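Glutaredoxin (PDB 4I2U) binds glutathione and is probably a thioredoxin-fold oxidoreductase that helps maintain the redox balance of the cell. Local coordinates at residues Phe75-Phe80 with Arg101-Leu106. Residues are numbered along the deposited sequence; the frame is centred on the assembly and turned at random.
Sequences FIDGQF and RNAGVL
Ala103 supplies nearly all of the surface that 101-106 puts into the contact, setting its methyl against Ile76 and Asp77 where strand 73-76 runs into a hairpin turn. Ahead of it, Arg101 belongs to the closing turn of helix 95-102, and its carbonyl O accepts a bond from Gly104 N. Ala103 then directs its methyl toward the turn. CB lies 3.9 Å from Asp77 CB, and on its other contact stands 4.3 Å from the CG2 branch of Ile76, so the small methyl meets carbon from two successive residues. The Asp77 carboxylate reaches alongside it: with chi1 at -147°, between staggered positions, OD2 comes within 3.8 Å of Ala103 CB and 3.7 Å of Ala103 CA. No hydrogen bond crosses the interface; the backbones come closest at Asp77 and Ala103, with CA atoms 5.9 Å apart, and the contact is van der Waals, part of it a charged side chain against a methyl. Gly104 follows with positive phi (83°) and closes the helix in a Schellman motif. Across from it, Ile76 to Gln79 form a type I' beta turn, with Ile76 and Gln79 joined by backbone bonds in both directions. Lys16 lies between the two sides: its NZ hydrogen-bonds Ala103 O and makes a long, weak ion pair with Asp77 OD2, while backbone bonds link it to Asp77. Val105 folds back on Leu100 of its own helix. Ile76 also rests on Leu100, joining helix 95-102 to the hairpin whose second strand, 79-82, forms one edge of the thioredoxin-fold sheet, whereas Phe75 packs on helix 55-66.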
loop_
_atom_site.group_PDB
_atom_site.type_symbol
_atom_site.label_atom_id
_atom_site.label_comp_id
_atom_site.label_asym_id
_atom_site.label_seq_id
_atom_site.Cartn_x
_atom_site.Cartn_y
_atom_site.Cartn_z
ATOM N N PHE A 75 -2.124 1.924 0.732
ATOM C CA PHE A 75 -2.875 3.143 0.439
ATOM C C PHE A 75 -3.401 3.100 -0.993
ATOM O O PHE A 75 -2.652 2.783 -1.934
ATOM C CB PHE A 75 -1.992 4.375 0.576
ATOM C CG PHE A 75 -1.487 4.634 1.953
ATOM C CD1 PHE A 75 -0.415 3.931 2.468
ATOM C CD2 PHE A 75 -2.064 5.632 2.717
ATOM C CE1 PHE A 75 0.067 4.216 3.728
ATOM C CE2 PHE A 75 -1.587 5.909 3.982
ATOM C CZ PHE A 75 -0.513 5.214 4.482
ATOM N N ILE A 76 -4.690 3.394 -1.167
ATOM C CA ILE A 76 -5.309 3.480 -2.481
ATOM C C ILE A 76 -5.765 4.919 -2.663
ATOM O O ILE A 76 -6.613 5.417 -1.920
ATOM C CB ILE A 76 -6.530 2.547 -2.594
ATOM C CG1 ILE A 76 -6.186 1.100 -2.209
ATOM C CG2 ILE A 76 -7.102 2.629 -3.996
ATOM C CD1 ILE A 76 -5.076 0.451 -3.029
ATOM N N ASP A 77 -5.179 5.602 -3.627
ATOM C CA ASP A 77 -5.476 7.009 -3.898
ATOM C C ASP A 77 -5.354 7.856 -2.632
ATOM O O ASP A 77 -6.143 8.775 -2.386
ATOM C CB ASP A 77 -6.867 7.156 -4.519
ATOM C CG ASP A 77 -6.967 8.314 -5.510
ATOM O OD1 ASP A 77 -5.973 9.058 -5.684
ATOM O OD2 ASP A 77 -8.052 8.449 -6.092
ATOM N N GLY A 78 -4.349 7.559 -1.825
ATOM C CA GLY A 78 -4.088 8.306 -0.606
ATOM C C GLY A 78 -4.798 7.790 0.632
ATOM O O GLY A 78 -4.464 8.216 1.744
ATOM N N GLN A 79 -5.743 6.864 0.470
ATOM C CA GLN A 79 -6.516 6.342 1.584
ATOM C C GLN A 79 -5.879 5.093 2.167
ATOM O O GLN A 79 -5.743 4.068 1.477
ATOM C CB GLN A 79 -7.935 6.023 1.132
ATOM C CG GLN A 79 -8.787 5.510 2.258
ATOM C CD GLN A 79 -10.208 5.225 1.845
ATOM O OE1 GLN A 79 -10.569 5.285 0.661
ATOM N NE2 GLN A 79 -11.046 4.941 2.829
ATOM N N PHE A 80 -5.503 5.134 3.442
ATOM C CA PHE A 80 -5.012 3.950 4.127
ATOM C C PHE A 80 -6.101 2.901 4.245
ATOM O O PHE A 80 -7.191 3.193 4.745
ATOM C CB PHE A 80 -4.519 4.344 5.518
ATOM C CG PHE A 80 -4.108 3.182 6.360
ATOM C CD1 PHE A 80 -3.044 2.388 5.987
ATOM C CD2 PHE A 80 -4.768 2.875 7.535
ATOM C CE1 PHE A 80 -2.655 1.316 6.750
ATOM C CE2 PHE A 80 -4.357 1.790 8.301
ATOM C CZ PHE A 80 -3.314 1.023 7.894
ATOM N N ARG A 101 -11.346 0.941 -8.984
ATOM C CA ARG A 101 -12.106 1.549 -10.066
ATOM C C ARG A 101 -12.343 3.035 -9.783
ATOM O O ARG A 101 -12.196 3.879 -10.670
ATOM C CB ARG A 101 -13.433 0.826 -10.281
ATOM C CG ARG A 101 -13.266 -0.542 -10.915
ATOM C CD ARG A 101 -14.569 -1.151 -11.441
ATOM N NE ARG A 101 -15.468 -1.492 -10.346
ATOM C CZ ARG A 101 -15.548 -2.686 -9.751
ATOM N NH1 ARG A 101 -14.824 -3.730 -10.144
ATOM N NH2 ARG A 101 -16.387 -2.828 -8.755
ATOM N N ASN A 102 -12.678 3.378 -8.542
ATOM C CA ASN A 102 -12.908 4.781 -8.215
ATOM C C ASN A 102 -11.636 5.609 -8.396
ATOM O O ASN A 102 -11.699 6.798 -8.741
ATOM C CB ASN A 102 -13.410 4.930 -6.781
ATOM C CG ASN A 102 -14.831 4.456 -6.605
ATOM O OD1 ASN A 102 -15.560 4.262 -7.578
ATOM N ND2 ASN A 102 -15.230 4.254 -5.356
ATOM N N ALA A 103 -10.487 4.984 -8.169
ATOM C CA ALA A 103 -9.199 5.650 -8.299
ATOM C C ALA A 103 -8.747 5.761 -9.747
ATOM O O ALA A 103 -7.751 6.419 -10.037
ATOM C CB ALA A 103 -8.149 4.913 -7.471
ATOM N N GLY A 104 -9.474 5.119 -10.658
ATOM C CA GLY A 104 -9.183 5.214 -12.074
ATOM C C GLY A 104 -8.105 4.276 -12.588
ATOM O O GLY A 104 -7.588 4.474 -13.684
ATOM N N VAL A 105 -7.763 3.252 -11.819
ATOM C CA VAL A 105 -6.689 2.347 -12.202
ATOM C C VAL A 105 -7.170 0.933 -12.485
ATOM O O VAL A 105 -6.356 0.029 -12.710
ATOM C CB VAL A 105 -5.551 2.304 -11.131
ATOM C CG1 VAL A 105 -4.927 3.671 -10.968
ATOM C CG2 VAL A 105 -6.046 1.756 -9.794
ATOM N N LEU A 106 -8.488 0.746 -12.481
ATOM C CA LEU A 106 -9.082 -0.542 -12.813
ATOM C C LEU A 106 -10.327 -0.293 -13.624
ATOM O O LEU A 106 -11.177 0.509 -13.232
ATOM C CB LEU A 106 -9.406 -1.317 -11.530
ATOM C CG LEU A 106 -10.125 -2.661 -11.651
ATOM C CD1 LEU A 106 -9.289 -3.647 -12.466
ATOM C CD2 LEU A 106 -10.416 -3.229 -10.274
#